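Local coordinates for protein AT5g51070/K3K7_27 (Arabidopsis thaliana, PDB 5GKM) that probably couples ATP hydrolysis to chaperone work as a Clp ATPase, of which this chain is the N-terminal domain, at residues A[21-35]-A[87-99]. Numbering follows the deposited sequence.
Sequences SQKEAKSLGKDMVYT and YSKSTDMPFSIST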
loop_
_atom_site.group_PDB
_atom_site.type_symbol
_atom_site.label_atom_id
_atom_site.label_comp_id
_atom_site.label_asym_id
_atom_site.label_seq_id
_atom_site.Cartn_x
_atom_site.Cartn_y
_atom_site.Cartn_z
ATOM N N SER A 21 6.841 0.975 -2.817
ATOM C CA SER A 21 6.427 1.880 -1.629
ATOM C C SER A 21 7.593 2.698 -0.892
ATOM O O SER A 21 7.477 3.793 -0.565
ATOM C CB SER A 21 5.607 1.086 -0.598
ATOM O OG SER A 21 6.398 0.206 0.212
ATOM N N GLN A 22 8.696 1.962 -0.932
ATOM C CA GLN A 22 9.973 2.482 -0.469
ATOM C C GLN A 22 10.468 3.609 -1.368
ATOM O O GLN A 22 10.811 4.627 -0.898
ATOM C CB GLN A 22 11.012 1.405 -0.346
ATOM C CG GLN A 22 10.692 0.351 0.706
ATOM C CD GLN A 22 11.645 -0.816 0.663
ATOM O OE1 GLN A 22 11.825 -1.432 -0.322
ATOM N NE2 GLN A 22 12.267 -1.066 1.752
ATOM N N LYS A 23 10.398 3.378 -2.659
ATOM C CA LYS A 23 10.749 4.431 -3.581
ATOM C C LYS A 23 9.850 5.632 -3.476
ATOM O O LYS A 23 10.301 6.719 -3.541
ATOM C CB LYS A 23 10.685 3.965 -5.006
ATOM C CG LYS A 23 11.553 2.799 -5.294
ATOM C CD LYS A 23 13.026 3.105 -5.196
ATOM C CE LYS A 23 13.468 4.376 -5.914
ATOM N NZ LYS A 23 13.067 4.465 -7.330
ATOM N N GLU A 24 8.555 5.406 -3.358
ATOM C CA GLU A 24 7.626 6.499 -3.254
ATOM C C GLU A 24 7.825 7.341 -2.007
ATOM O O GLU A 24 7.716 8.519 -2.044
ATOM C CB GLU A 24 6.183 6.034 -3.339
ATOM C CG GLU A 24 5.838 5.422 -4.680
ATOM C CD GLU A 24 5.801 6.405 -5.837
ATOM O OE1 GLU A 24 5.322 7.485 -5.707
ATOM O OE2 GLU A 24 6.257 6.043 -6.887
ATOM N N ALA A 25 8.088 6.658 -0.911
ATOM C CA ALA A 25 8.339 7.329 0.336
ATOM C C ALA A 25 9.602 8.159 0.230
ATOM O O ALA A 25 9.624 9.268 0.647
ATOM C CB ALA A 25 8.437 6.333 1.495
ATOM N N LYS A 26 10.620 7.579 -0.368
ATOM C CA LYS A 26 11.875 8.307 -0.510
ATOM C C LYS A 26 11.677 9.545 -1.340
ATOM O O LYS A 26 12.162 10.591 -1.025
ATOM C CB LYS A 26 12.920 7.425 -1.182
ATOM C CG LYS A 26 14.314 8.006 -1.187
ATOM C CD LYS A 26 14.888 8.119 0.205
ATOM C CE LYS A 26 16.213 8.889 0.258
ATOM N NZ LYS A 26 16.533 9.395 1.608
ATOM N N SER A 27 10.954 9.383 -2.424
ATOM C CA SER A 27 10.665 10.651 -3.262
ATOM C C SER A 27 10.021 11.921 -2.558
ATOM O O SER A 27 10.150 13.035 -2.889
ATOM C CB SER A 27 9.893 10.285 -4.514
ATOM O OG SER A 27 8.579 9.807 -4.217
ATOM N N LEU A 28 9.284 11.510 -1.535
ATOM C CA LEU A 28 8.563 12.457 -0.720
ATOM C C LEU A 28 9.429 13.000 0.394
ATOM O O LEU A 28 8.976 13.775 1.176
ATOM C CB LEU A 28 7.264 11.906 -0.167
ATOM C CG LEU A 28 6.237 11.621 -1.215
ATOM C CD1 LEU A 28 5.223 10.603 -0.730
ATOM C CD2 LEU A 28 5.561 12.852 -1.712
ATOM N N GLY A 29 10.663 12.561 0.434
ATOM C CA GLY A 29 11.552 12.981 1.484
ATOM C C GLY A 29 11.377 12.281 2.817
ATOM O O GLY A 29 11.696 12.799 3.816
ATOM N N LYS A 30 10.864 11.063 2.786
ATOM C CA LYS A 30 10.663 10.287 3.989
ATOM C C LYS A 30 11.741 9.227 4.250
ATOM O O LYS A 30 12.464 8.890 3.396
ATOM C CB LYS A 30 9.286 9.632 3.960
ATOM C CG LYS A 30 8.175 10.526 3.470
ATOM C CD LYS A 30 7.867 11.646 4.417
ATOM C CE LYS A 30 6.905 12.631 3.804
ATOM N NZ LYS A 30 6.448 13.710 4.702
ATOM N N ASP A 31 11.834 8.760 5.482
ATOM C CA ASP A 31 12.753 7.719 5.858
ATOM C C ASP A 31 12.114 6.455 6.453
ATOM O O ASP A 31 12.780 5.671 7.008
ATOM C CB ASP A 31 13.767 8.240 6.858
ATOM C CG ASP A 31 14.577 9.387 6.316
ATOM O OD1 ASP A 31 15.251 9.217 5.304
ATOM O OD2 ASP A 31 14.515 10.446 6.933
ATOM N N MET A 32 10.813 6.358 6.307
ATOM C CA MET A 32 10.072 5.208 6.712
ATOM C C MET A 32 8.803 5.135 5.876
ATOM O O MET A 32 8.252 6.104 5.576
ATOM C CB MET A 32 9.732 5.355 8.171
ATOM C CG MET A 32 8.888 4.253 8.668
ATOM S SD MET A 32 8.739 4.300 10.440
ATOM C CE MET A 32 10.054 3.174 10.754
ATOM N N VAL A 33 8.374 3.933 5.566
ATOM C CA VAL A 33 7.207 3.752 4.736
ATOM C C VAL A 33 5.970 3.652 5.620
ATOM O O VAL A 33 5.847 2.779 6.399
ATOM C CB VAL A 33 7.307 2.416 3.995
ATOM C CG1 VAL A 33 6.074 2.168 3.171
ATOM C CG2 VAL A 33 8.513 2.399 3.104
ATOM N N TYR A 34 5.081 4.606 5.479
ATOM C CA TYR A 34 3.820 4.581 6.156
ATOM C C TYR A 34 2.730 4.136 5.156
ATOM O O TYR A 34 3.017 3.881 4.049
ATOM C CB TYR A 34 3.499 5.910 6.815
ATOM C CG TYR A 34 4.268 6.217 8.077
ATOM C CD1 TYR A 34 5.521 6.740 8.034
ATOM C CD2 TYR A 34 3.700 5.992 9.291
ATOM C CE1 TYR A 34 6.201 7.026 9.195
ATOM C CE2 TYR A 34 4.365 6.266 10.470
ATOM C CZ TYR A 34 5.627 6.764 10.411
ATOM O OH TYR A 34 6.265 7.072 11.581
ATOM N N THR A 35 1.507 3.999 5.618
ATOM C CA THR A 35 0.522 3.315 4.817
ATOM C C THR A 35 0.108 4.053 3.565
ATOM O O THR A 35 -0.277 3.456 2.637
ATOM C CB THR A 35 -0.684 2.805 5.618
ATOM O OG1 THR A 35 -1.258 3.856 6.360
ATOM C CG2 THR A 35 -0.227 1.739 6.509
ATOM N N TYR A 87 19.889 3.557 6.827
ATOM C CA TYR A 87 19.591 2.946 5.538
ATOM C C TYR A 87 20.583 3.462 4.502
ATOM O O TYR A 87 20.808 4.632 4.409
ATOM C CB TYR A 87 18.158 3.241 5.056
ATOM C CG TYR A 87 17.272 3.812 6.104
ATOM C CD1 TYR A 87 17.243 3.256 7.411
ATOM C CD2 TYR A 87 16.495 4.900 5.834
ATOM C CE1 TYR A 87 16.439 3.784 8.403
ATOM C CE2 TYR A 87 15.676 5.424 6.801
ATOM C CZ TYR A 87 15.636 4.884 8.074
ATOM O OH TYR A 87 14.798 5.464 8.950
ATOM N N SER A 88 21.153 2.551 3.741
ATOM C CA SER A 88 22.149 2.898 2.802
ATOM C C SER A 88 21.752 2.742 1.357
ATOM O O SER A 88 22.554 2.953 0.497
ATOM C CB SER A 88 23.451 2.160 3.091
ATOM O OG SER A 88 23.525 0.894 2.529
ATOM N N LYS A 89 20.529 2.310 1.104
ATOM C CA LYS A 89 19.924 2.268 -0.213
ATOM C C LYS A 89 18.422 2.273 -0.050
ATOM O O LYS A 89 17.938 2.019 0.976
ATOM C CB LYS A 89 20.353 1.059 -1.011
ATOM C CG LYS A 89 19.837 -0.259 -0.549
ATOM C CD LYS A 89 20.762 -1.310 -1.055
ATOM C CE LYS A 89 20.258 -2.669 -0.761
ATOM N NZ LYS A 89 21.216 -3.431 0.054
ATOM N N SER A 90 17.738 2.612 -1.092
ATOM C CA SER A 90 16.346 2.855 -0.973
ATOM C C SER A 90 15.550 1.594 -0.514
ATOM O O SER A 90 14.635 1.717 0.252
ATOM C CB SER A 90 15.801 3.650 -2.179
ATOM O OG SER A 90 16.451 4.920 -2.296
ATOM N N THR A 91 15.930 0.403 -0.918
ATOM C CA THR A 91 15.248 -0.787 -0.457
ATOM C C THR A 91 15.576 -1.255 0.982
ATOM O O THR A 91 15.070 -2.233 1.442
ATOM C CB THR A 91 15.427 -1.960 -1.399
ATOM O OG1 THR A 91 16.801 -2.235 -1.537
ATOM C CG2 THR A 91 14.847 -1.609 -2.697
ATOM N N ASP A 92 16.471 -0.547 1.641
ATOM C CA ASP A 92 16.626 -0.709 3.073
ATOM C C ASP A 92 15.720 0.193 3.900
ATOM O O ASP A 92 15.742 0.135 5.099
ATOM C CB ASP A 92 18.082 -0.521 3.469
ATOM C CG ASP A 92 18.961 -1.610 2.927
ATOM O OD1 ASP A 92 18.456 -2.621 2.514
ATOM O OD2 ASP A 92 20.117 -1.442 2.871
ATOM N N MET A 93 14.962 1.036 3.240
ATOM C CA MET A 93 13.962 1.854 4.095
ATOM C C MET A 93 12.815 0.946 4.880
ATOM O O MET A 93 12.503 -0.055 4.462
ATOM C CB MET A 93 13.109 2.699 3.184
ATOM C CG MET A 93 12.331 3.754 3.976
ATOM S SD MET A 93 11.232 4.718 2.932
ATOM C CE MET A 93 12.512 5.569 2.067
ATOM N N PRO A 94 12.879 1.232 6.186
ATOM C CA PRO A 94 12.041 0.481 7.085
ATOM C C PRO A 94 10.584 0.833 6.906
ATOM O O PRO A 94 10.251 1.812 6.360
ATOM C CB PRO A 94 12.511 0.922 8.472
ATOM C CG PRO A 94 13.000 2.303 8.265
ATOM C CD PRO A 94 13.649 2.255 6.930
ATOM N N PHE A 95 9.766 -0.063 7.434
ATOM C CA PHE A 95 8.323 0.053 7.387
ATOM C C PHE A 95 7.773 0.437 8.743
ATOM O O PHE A 95 8.230 -0.021 9.720
ATOM C CB PHE A 95 7.707 -1.271 6.955
ATOM C CG PHE A 95 8.205 -1.729 5.620
ATOM C CD1 PHE A 95 7.735 -1.163 4.511
ATOM C CD2 PHE A 95 9.151 -2.687 5.504
ATOM C CE1 PHE A 95 8.195 -1.517 3.309
ATOM C CE2 PHE A 95 9.607 -3.076 4.283
ATOM C CZ PHE A 95 9.138 -2.473 3.184
ATOM N N SER A 96 6.757 1.273 8.747
ATOM C CA SER A 96 6.153 1.701 9.981
ATOM C C SER A 96 5.360 0.587 10.654
ATOM O O SER A 96 5.076 -0.362 10.077
ATOM C CB SER A 96 5.256 2.884 9.752
ATOM O OG SER A 96 4.101 2.527 9.141
ATOM N N ILE A 97 5.034 0.783 11.931
ATOM C CA ILE A 97 4.252 -0.193 12.642
ATOM C C ILE A 97 2.946 -0.359 11.910
ATOM O O ILE A 97 2.522 -1.424 11.730
ATOM C CB ILE A 97 3.958 0.326 14.052
ATOM C CG1 ILE A 97 5.231 0.237 14.854
ATOM C CG2 ILE A 97 2.870 -0.463 14.751
ATOM C CD1 ILE A 97 5.223 1.140 16.075
ATOM N N SER A 98 2.355 0.751 11.532
ATOM C CA SER A 98 0.998 0.548 10.721
ATOM C C SER A 98 1.147 -0.345 9.376
ATOM O O SER A 98 0.356 -1.136 9.082
ATOM C CB SER A 98 0.442 1.949 10.425
ATOM O OG SER A 98 1.415 2.811 9.808
ATOM N N THR A 99 2.234 -0.034 8.680
ATOM C CA THR A 99 2.515 -0.742 7.496
ATOM C C THR A 99 2.750 -2.218 7.823
ATOM O O THR A 99 2.308 -3.026 7.125
ATOM C CB THR A 99 3.714 -0.119 6.726
ATOM O OG1 THR A 99 3.400 1.218 6.448
ATOM C CG2 THR A 99 3.971 -0.887 5.443
HETATM O O HOH W 1 0.466 4.630 8.374
#
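Met93 and Gln22 show how a loop can be held to a helix by packing of a thioether and by an amide-to-carbonyl bond. In one of its two modelled conformers, on which the sulfur and methyl contacts depend, Met93 leaves its backbone with CG anti to N (chi1 -167°). Its CB lies near the Gln22 amide, and its CG beside the carbonyl of Asp31. SD rests against two methyls, 3.5 Å from Ala25 CB and 3.6 Å from Val33 CG2. A final bend turns CE to the carbonyl oxygens of Gln22 and Lys30, with Lys26 CB alongside.

Gln22 supplies the polar part. Its NE2 donates to Met93 O at 2.9 Å, the acceptor lying in the amide plane, and weakly to Thr91 O. The side chains of Gln22 and Phe95 cross at about a right angle, yet the amide and ring planes lie only 19° apart. Phe95 CD1 packs on Val33 CB, while Phe103 of helix 97-112 meets the ring edge-to-face.

Farther along, Val33 and Phe95 form a single beta bridge: Val33 N donates to Pro94 O, and Ser96 N returns a bond to Val33 O (2.9 Å, N-H...O angle 164°). Thr99 OG1 donates to Val33 O at 2.9 Å. Ser96, the N-cap of helix 97-112, lays CB over a face of Tyr34 in a CH-pi contact, 3.7 Å from the ring centroid. Tyr34 is itself the N-cap of helix 35-45, and its hydroxyl bonds to Glu81.

Within this all-helical Clp N-terminal domain, the bridge thus joins the connectors leading into two helices. Val33 O takes the Thr99 hydroxyl from well above its carbonyl plane and the Ser96 N-H from the other face, which should help fix the relative placement of those helix starts, while Met93 and Phe95 pack against Val33 beside it.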